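Local coordinates for protein serine-threonine phosphatase 2C (Toxoplasma gondii, PDB 2I44) that probably removes phosphate from phosphoserine and phosphothreonine of proteins, as a metal-dependent PP2C phosphatase, and binds calcium ions, at residues 137-145 and 153-161; 209-217 and 236-244. All blocks are in the same frame, centred on the assembly; numbering follows the deposited sequence.

Overall arrangement
Interaction 1 precedes interaction 2 along the chain, and both belong to the PP2C fold. Interaction 1 is central, about 2 Å between its centre and that of the chain: it pairs strands 137-146 and 149-155 of one antiparallel sheet and continues into strand 159-166 of the other, beside the calcium site. Interaction 2, centred about 23 Å from the chain centre, joins 209-217, which runs from the end of strand 208-210 through a turn into helix 214-219, to the loop 236-244. The two centres are about 22 Å apart, yet the contacts just meet, with Leu155 CD2 4.1 Å from Ser244 O. Interaction 1 is thus buried, whereas interaction 2 is partly buried and charge-rich.

Interaction 1: residues 137-145 and 153-161; sequences SSTSVTAVL and GHLGDSRIA
Ser140 with Leu155, and Thr142 with Gly153, are the two hydrogen-bonded pairs of the antiparallel beta hairpin 137-146/149-155, in the core of the PP2C beta sandwich. Ser140 N lies 2.7 Å from Leu155 O and Thr142 N 2.8 Å from Gly153 O; Leu155 N and Gly153 N return both bonds. The axes of the short strands 140-145 and 153-155 run antiparallel, at 175°. Between them Val141 and His154 form a non-hydrogen-bonded pair, on the face opposite Ser140, Thr142 and Leu155.

That Val141 face packs on the second sheet. After Gly156 the chain turns away, and the axes of strand 140-145 and strand 159-161 lie at 43°. Val141 CB touches Ile160 CG1 at 3.7 Å, an apolar contact between the sheets. With chi1 at -79°, CG1 of Val141 stands beside its own backbone N, which brings it to 3.1 Å from Ser158 O, a tight fit against the linking loop.

Thr139 OG1 meets Ser158 OG at 2.6 Å, a hydrogen bond in which either hydroxyl may be the donor. The same OG1 is hydrogen-bonded to the backbone N of Asp60, a ligand of both calcium ions, so the Thr139-Ser158 pair is a second shell to the metal site. The other branch of Thr139 crosses Asp157 at about a right angle, CG2 being 3.4 Å from OD1, while OD2 of Asp157 makes a salt bridge to Lys180.

Further out, Tyr117 OH of helix 98-130 bonds to both Ser140 OG and Thr142 OG1, engaging the hairpin's other face. His154 leads its ring away from strand 137-146, stacking on His179 and bonding through NE2 to Val177 O. A water bridges the two segments, donating to Ser140 O and accepting the N-H of Ser158, 2.9 Å from its N.

Interaction 2: residues 209-217 and 236-244; sequences IRGGDFSFR and KDLKMYGLS
The Tyr241 ring lies against the backbone of Gly211 and Gly212: Gly212 N sits 3.1 Å above the ring plane, over its centre. Gly212 CA, 3.9 Å from the ring centroid, adds a CH-pi contact on this face. CG of selenomethionine Met240 covers the opposite face towards the rim, and Asp237 O lies in plane at the edge. Two type I turns meet here, Gly211-Phe214 and Leu238-Tyr241, in a region that probably corresponds to the flap of PP2C enzymes. The absence of side chains on Gly211 and Gly212 is what lets the ring lie so close to the main chain.

Asp213 crosses Tyr241 at about a right angle, its carboxylate turned 42° from the ring, with OD1 3.4 Å from CE2. Its other oxygen enters a salt-bridge network centred on Arg217. In the guanidinium plane, NH1 reaches Asp237 OD2 at 2.7 Å, nearly straight at 163°, and Asp213 OD2 at 3.0 Å; NH2 adds a weak bond to Asp237 OD2. A bend in the arginine chain (chi3 67°) carries the group across to Asp237. Two carboxylates thus share one nitrogen, which fixes the rotation of the guanidinium and probably offsets their mutual repulsion. Lys236 NZ binds Asp237 OD1 on its syn side at 2.8 Å, and also forms a salt bridge with Asp134.

Away from the charges, methyl groups extend the contact over the main chain. Leu238 CD2 rests 3.6 Å from Gly211 N, and the extended Ile209 packs CD1 on the backbone of Gly242 and Leu243 and on Leu243 CB. Beside the tyrosine, a water donates to both Asp237 O and Asp213 OD1, the latter 2.6 Å from the water oxygen.

Interaction 1: residues 137-145 and 153-161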
loop_
_atom_site.group_PDB
_atom_site.type_symbol
_atom_site.label_atom_id
_atom_site.label_comp_id
_atom_site.label_asym_id
_atom_site.label_seq_id
_atom_site.Cartn_x
_atom_site.Cartn_y
_atom_site.Cartn_z
ATOM N N SER A 137 -7.244 3.538 11.454
ATOM C CA SER A 137 -6.753 3.931 10.140
ATOM C C SER A 137 -5.801 2.892 9.555
ATOM O O SER A 137 -5.433 1.919 10.218
ATOM C CB SER A 137 -6.001 5.264 10.234
ATOM O OG SER A 137 -6.784 6.279 10.829
ATOM N N SER A 138 -5.395 3.115 8.306
ATOM C CA SER A 138 -4.464 2.218 7.638
ATOM C C SER A 138 -3.813 2.884 6.428
ATOM O O SER A 138 -4.437 3.687 5.719
ATOM C CB SER A 138 -5.187 0.937 7.184
ATOM O OG SER A 138 -4.306 0.041 6.514
ATOM N N THR A 139 -2.543 2.573 6.205
ATOM C CA THR A 139 -1.854 3.095 5.039
ATOM C C THR A 139 -2.239 2.109 3.950
ATOM O O THR A 139 -2.936 1.116 4.198
ATOM C CB THR A 139 -0.340 2.987 5.146
ATOM O OG1 THR A 139 0.008 1.599 5.161
ATOM C CG2 THR A 139 0.184 3.671 6.398
ATOM N N SER A 140 -1.757 2.373 2.746
ATOM C CA SER A 140 -2.007 1.492 1.631
ATOM C C SER A 140 -1.027 1.695 0.486
ATOM O O SER A 140 -0.672 2.821 0.148
ATOM C CB SER A 140 -3.436 1.686 1.111
ATOM O OG SER A 140 -3.631 1.002 -0.116
ATOM N N VAL A 141 -0.557 0.580 -0.061
ATOM C CA VAL A 141 0.292 0.575 -1.243
ATOM C C VAL A 141 -0.357 -0.519 -2.060
ATOM O O VAL A 141 -0.476 -1.655 -1.597
ATOM C CB VAL A 141 1.765 0.164 -0.987
ATOM C CG1 VAL A 141 2.529 1.317 -0.407
ATOM C CG2 VAL A 141 1.826 -1.066 -0.105
ATOM N N THR A 142 -0.816 -0.175 -3.255
ATOM C CA THR A 142 -1.453 -1.159 -4.113
ATOM C C THR A 142 -0.831 -1.134 -5.497
ATOM O O THR A 142 -0.237 -0.142 -5.903
ATOM C CB THR A 142 -2.970 -0.897 -4.250
ATOM O OG1 THR A 142 -3.186 0.414 -4.789
ATOM C CG2 THR A 142 -3.665 -1.032 -2.901
ATOM N N ALA A 143 -0.959 -2.243 -6.210
ATOM C CA ALA A 143 -0.427 -2.356 -7.558
ATOM C C ALA A 143 -1.399 -3.171 -8.391
ATOM O O ALA A 143 -1.800 -4.265 -7.999
ATOM C CB ALA A 143 0.943 -3.040 -7.535
ATOM N N VAL A 144 -1.788 -2.628 -9.536
ATOM C CA VAL A 144 -2.699 -3.328 -10.419
ATOM C C VAL A 144 -1.943 -3.682 -11.701
ATOM O O VAL A 144 -1.548 -2.800 -12.462
ATOM C CB VAL A 144 -3.934 -2.455 -10.742
ATOM C CG1 VAL A 144 -4.838 -3.155 -11.765
ATOM C CG2 VAL A 144 -4.714 -2.182 -9.459
ATOM N N LEU A 145 -1.708 -4.976 -11.901
ATOM C CA LEU A 145 -1.021 -5.461 -13.089
ATOM C C LEU A 145 -2.080 -5.767 -14.143
ATOM O O LEU A 145 -3.035 -6.492 -13.871
ATOM C CB LEU A 145 -0.237 -6.738 -12.775
ATOM C CG LEU A 145 0.352 -7.464 -13.991
ATOM C CD1 LEU A 145 1.464 -6.624 -14.601
ATOM C CD2 LEU A 145 0.889 -8.827 -13.573
ATOM N N GLY A 153 -0.728 2.711 -6.691
ATOM C CA GLY A 153 -1.483 3.681 -5.926
ATOM C C GLY A 153 -1.084 3.545 -4.472
ATOM O O GLY A 153 -0.640 2.471 -4.051
ATOM N N HIS A 154 -1.202 4.622 -3.701
ATOM C CA HIS A 154 -0.879 4.546 -2.283
ATOM C C HIS A 154 -1.400 5.699 -1.448
ATOM O O HIS A 154 -1.718 6.777 -1.948
ATOM C CB HIS A 154 0.639 4.405 -2.055
ATOM C CG HIS A 154 1.363 5.706 -1.886
ATOM N ND1 HIS A 154 1.639 6.550 -2.940
ATOM C CD2 HIS A 154 1.897 6.291 -0.787
ATOM C CE1 HIS A 154 2.316 7.595 -2.500
ATOM N NE2 HIS A 154 2.486 7.463 -1.197
ATOM N N LEU A 155 -1.484 5.432 -0.154
ATOM C CA LEU A 155 -1.921 6.392 0.842
ATOM C C LEU A 155 -1.074 6.094 2.069
ATOM O O LEU A 155 -1.049 4.958 2.542
ATOM C CB LEU A 155 -3.393 6.182 1.211
ATOM C CG LEU A 155 -4.504 6.511 0.209
ATOM C CD1 LEU A 155 -5.846 6.134 0.822
ATOM C CD2 LEU A 155 -4.484 7.999 -0.139
ATOM N N GLY A 156 -0.365 7.091 2.579
ATOM C CA GLY A 156 0.414 6.849 3.780
ATOM C C GLY A 156 1.907 6.683 3.614
ATOM O O GLY A 156 2.500 7.255 2.707
ATOM N N ASP A 157 2.516 5.888 4.489
ATOM C CA ASP A 157 3.952 5.706 4.431
ATOM C C ASP A 157 4.442 4.289 4.203
ATOM O O ASP A 157 5.562 3.958 4.575
ATOM C CB ASP A 157 4.614 6.289 5.678
ATOM C CG ASP A 157 4.022 5.744 6.949
ATOM O OD1 ASP A 157 3.355 4.689 6.895
ATOM O OD2 ASP A 157 4.238 6.361 8.002
ATOM N N SER A 158 3.600 3.441 3.621
ATOM C CA SER A 158 4.038 2.096 3.257
ATOM C C SER A 158 4.626 2.369 1.871
ATOM O O SER A 158 4.266 3.367 1.235
ATOM C CB SER A 158 2.860 1.127 3.149
ATOM O OG SER A 158 2.373 0.779 4.429
ATOM N N ARG A 159 5.522 1.512 1.387
ATOM C CA ARG A 159 6.139 1.775 0.092
ATOM C C ARG A 159 6.270 0.588 -0.848
ATOM O O ARG A 159 6.203 -0.571 -0.438
ATOM C CB ARG A 159 7.542 2.347 0.302
ATOM C CG ARG A 159 7.614 3.572 1.189
ATOM C CD ARG A 159 9.062 3.922 1.481
ATOM N NE ARG A 159 9.185 5.095 2.333
ATOM C CZ ARG A 159 10.349 5.642 2.674
ATOM N NH1 ARG A 159 11.485 5.113 2.232
ATOM N NH2 ARG A 159 10.387 6.720 3.447
ATOM N N ILE A 160 6.483 0.908 -2.119
ATOM C CA ILE A 160 6.697 -0.094 -3.156
ATOM C C ILE A 160 8.073 0.167 -3.765
ATOM O O ILE A 160 8.350 1.276 -4.215
ATOM C CB ILE A 160 5.639 -0.005 -4.284
ATOM C CG1 ILE A 160 4.241 -0.260 -3.713
ATOM C CG2 ILE A 160 5.956 -1.030 -5.376
ATOM C CD1 ILE A 160 3.147 -0.293 -4.773
ATOM N N ALA A 161 8.934 -0.843 -3.759
ATOM C CA ALA A 161 10.271 -0.705 -4.336
ATOM C C ALA A 161 10.309 -1.488 -5.646
ATOM O O ALA A 161 9.586 -2.476 -5.815
ATOM C CB ALA A 161 11.326 -1.232 -3.374
HETATM O O HOH W 1 1.417 4.111 1.883
#

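Interaction 2: residues 209-217 and 236-244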
loop_
_atom_site.group_PDB
_atom_site.type_symbol
_atom_site.label_atom_id
_atom_site.label_comp_id
_atom_site.label_asym_id
_atom_site.label_seq_id
_atom_site.Cartn_x
_atom_site.Cartn_y
_atom_site.Cartn_z
ATOM N N ILE A 209 -0.456 14.672 12.502
ATOM C CA ILE A 209 -1.603 15.416 12.010
ATOM C C ILE A 209 -2.545 15.318 13.201
ATOM O O ILE A 209 -2.811 14.226 13.701
ATOM C CB ILE A 209 -2.283 14.781 10.759
ATOM C CG1 ILE A 209 -3.645 15.467 10.526
ATOM C CG2 ILE A 209 -2.446 13.275 10.927
ATOM C CD1 ILE A 209 -4.311 15.157 9.163
ATOM N N ARG A 210 -3.029 16.455 13.674
ATOM C CA ARG A 210 -3.918 16.478 14.823
ATOM C C ARG A 210 -5.237 17.160 14.489
ATOM O O ARG A 210 -5.249 18.232 13.884
ATOM C CB ARG A 210 -3.226 17.202 15.979
ATOM C CG ARG A 210 -4.098 17.401 17.196
ATOM C CD ARG A 210 -3.347 18.128 18.298
ATOM N NE ARG A 210 -2.246 17.339 18.846
ATOM C CZ ARG A 210 -1.466 17.742 19.845
ATOM N NH1 ARG A 210 -1.665 18.928 20.403
ATOM N NH2 ARG A 210 -0.487 16.961 20.286
ATOM N N GLY A 211 -6.341 16.536 14.886
ATOM C CA GLY A 211 -7.656 17.104 14.622
ATOM C C GLY A 211 -7.915 18.406 15.363
ATOM O O GLY A 211 -7.250 18.712 16.356
ATOM N N GLY A 212 -8.888 19.173 14.884
ATOM C CA GLY A 212 -9.215 20.440 15.517
ATOM C C GLY A 212 -9.889 20.285 16.865
ATOM O O GLY A 212 -9.918 21.223 17.666
ATOM N N ASP A 213 -10.433 19.100 17.123
ATOM C CA ASP A 213 -11.123 18.830 18.377
ATOM C C ASP A 213 -10.240 18.076 19.370
ATOM O O ASP A 213 -10.686 17.713 20.459
ATOM C CB ASP A 213 -12.385 18.018 18.093
ATOM C CG ASP A 213 -12.082 16.686 17.433
ATOM O OD1 ASP A 213 -10.942 16.507 16.959
ATOM O OD2 ASP A 213 -12.982 15.825 17.383
ATOM N N PHE A 214 -8.981 17.862 18.998
ATOM C CA PHE A 214 -8.049 17.129 19.850
ATOM C C PHE A 214 -7.961 17.657 21.268
ATOM O O PHE A 214 -8.108 16.908 22.233
ATOM C CB PHE A 214 -6.646 17.150 19.246
ATOM C CG PHE A 214 -5.646 16.327 20.009
ATOM C CD1 PHE A 214 -5.460 14.981 19.709
ATOM C CD2 PHE A 214 -4.894 16.897 21.029
ATOM C CE1 PHE A 214 -4.534 14.212 20.417
ATOM C CE2 PHE A 214 -3.967 16.137 21.745
ATOM C CZ PHE A 214 -3.788 14.792 21.435
ATOM N N SER A 215 -7.709 18.953 21.391
ATOM C CA SER A 215 -7.569 19.565 22.703
ATOM C C SER A 215 -8.824 19.406 23.552
ATOM O O SER A 215 -8.750 19.033 24.719
ATOM C CB SER A 215 -7.217 21.048 22.556
ATOM O OG SER A 215 -6.772 21.577 23.793
ATOM N N PHE A 216 -9.983 19.681 22.970
ATOM C CA PHE A 216 -11.219 19.547 23.726
ATOM C C PHE A 216 -11.485 18.109 24.148
ATOM O O PHE A 216 -11.895 17.856 25.282
ATOM C CB PHE A 216 -12.404 20.105 22.929
ATOM C CG PHE A 216 -12.524 21.602 23.007
ATOM C CD1 PHE A 216 -12.540 22.245 24.247
ATOM C CD2 PHE A 216 -12.631 22.372 21.851
ATOM C CE1 PHE A 216 -12.662 23.635 24.337
ATOM C CE2 PHE A 216 -12.754 23.763 21.926
ATOM C CZ PHE A 216 -12.772 24.394 23.172
ATOM N N ARG A 217 -11.241 17.163 23.251
ATOM C CA ARG A 217 -11.468 15.766 23.588
ATOM C C ARG A 217 -10.450 15.286 24.611
ATOM O O ARG A 217 -10.728 14.376 25.397
ATOM C CB ARG A 217 -11.414 14.904 22.328
ATOM C CG ARG A 217 -12.448 15.338 21.311
ATOM C CD ARG A 217 -12.370 14.549 20.030
ATOM N NE ARG A 217 -12.748 13.156 20.215
ATOM C CZ ARG A 217 -13.188 12.378 19.234
ATOM N NH1 ARG A 217 -13.302 12.871 18.007
ATOM N NH2 ARG A 217 -13.517 11.115 19.477
ATOM N N LYS A 236 -11.717 8.077 10.677
ATOM C CA LYS A 236 -12.999 8.789 10.664
ATOM C C LYS A 236 -12.944 10.196 11.256
ATOM O O LYS A 236 -13.298 11.169 10.591
ATOM C CB LYS A 236 -14.078 7.978 11.397
ATOM C CG LYS A 236 -15.455 8.657 11.428
ATOM C CD LYS A 236 -16.543 7.724 11.974
ATOM C CE LYS A 236 -16.388 7.434 13.460
ATOM N NZ LYS A 236 -16.709 8.611 14.312
ATOM N N ASP A 237 -12.485 10.310 12.493
ATOM C CA ASP A 237 -12.432 11.612 13.150
ATOM C C ASP A 237 -11.259 12.524 12.786
ATOM O O ASP A 237 -10.926 13.449 13.529
ATOM C CB ASP A 237 -12.528 11.420 14.667
ATOM C CG ASP A 237 -13.910 10.926 15.098
ATOM O OD1 ASP A 237 -14.711 10.565 14.209
ATOM O OD2 ASP A 237 -14.194 10.897 16.316
ATOM N N LEU A 238 -10.646 12.264 11.636
ATOM C CA LEU A 238 -9.549 13.093 11.137
ATOM C C LEU A 238 -9.814 13.441 9.672
ATOM O O LEU A 238 -9.221 14.371 9.118
ATOM C CB LEU A 238 -8.205 12.362 11.254
ATOM C CG LEU A 238 -7.612 12.153 12.651
ATOM C CD1 LEU A 238 -6.324 11.356 12.540
ATOM C CD2 LEU A 238 -7.370 13.504 13.327
ATOM N N LYS A 239 -10.724 12.696 9.051
ATOM C CA LYS A 239 -11.057 12.906 7.643
ATOM C C LYS A 239 -11.627 14.299 7.362
ATOM O O LYS A 239 -11.654 14.743 6.209
ATOM C CB LYS A 239 -12.036 11.815 7.165
ATOM C CG LYS A 239 -11.510 10.943 5.997
ATOM C CD LYS A 239 -10.080 10.464 6.229
ATOM C CE LYS A 239 -9.525 9.615 5.077
ATOM N NZ LYS A 239 -9.877 8.158 5.172
HETATM N N MSE A 240 -12.076 14.996 8.404
HETATM C CA MSE A 240 -12.619 16.335 8.211
HETATM C C MSE A 240 -11.569 17.369 8.593
HETATM O O MSE A 240 -11.796 18.571 8.470
HETATM C CB MSE A 240 -13.902 16.549 9.042
HETATM C CG MSE A 240 -13.703 16.620 10.571
HETATM SE SE MSE A 240 -13.468 14.892 11.467
HETATM C CE MSE A 240 -15.337 14.440 11.728
ATOM N N TYR A 241 -10.410 16.900 9.045
ATOM C CA TYR A 241 -9.335 17.803 9.446
ATOM C C TYR A 241 -8.067 17.706 8.596
ATOM O O TYR A 241 -6.978 18.000 9.081
ATOM C CB TYR A 241 -8.970 17.553 10.909
ATOM C CG TYR A 241 -10.065 17.903 11.893
ATOM C CD1 TYR A 241 -10.529 19.214 12.017
ATOM C CD2 TYR A 241 -10.613 16.927 12.724
ATOM C CE1 TYR A 241 -11.512 19.545 12.951
ATOM C CE2 TYR A 241 -11.592 17.243 13.658
ATOM C CZ TYR A 241 -12.035 18.551 13.768
ATOM O OH TYR A 241 -12.987 18.849 14.709
ATOM N N GLY A 242 -8.192 17.293 7.341
ATOM C CA GLY A 242 -7.012 17.203 6.503
ATOM C C GLY A 242 -6.542 15.819 6.091
ATOM O O GLY A 242 -5.768 15.699 5.143
ATOM N N LEU A 243 -6.973 14.772 6.792
ATOM C CA LEU A 243 -6.566 13.414 6.414
ATOM C C LEU A 243 -7.303 13.095 5.102
ATOM O O LEU A 243 -8.532 13.022 5.072
ATOM C CB LEU A 243 -6.950 12.410 7.508
ATOM C CG LEU A 243 -6.428 10.969 7.401
ATOM C CD1 LEU A 243 -4.900 10.959 7.427
ATOM C CD2 LEU A 243 -6.986 10.134 8.550
ATOM N N SER A 244 -6.547 12.906 4.029
ATOM C CA SER A 244 -7.115 12.641 2.708
ATOM C C SER A 244 -7.110 11.176 2.262
ATOM O O SER A 244 -6.300 10.371 2.733
ATOM C CB SER A 244 -6.354 13.480 1.674
ATOM O OG SER A 244 -6.712 13.137 0.348
HETATM O O HOH W 2 -9.896 14.344 15.909
HETATM O O HOH W 3 -13.746 14.492 15.041
#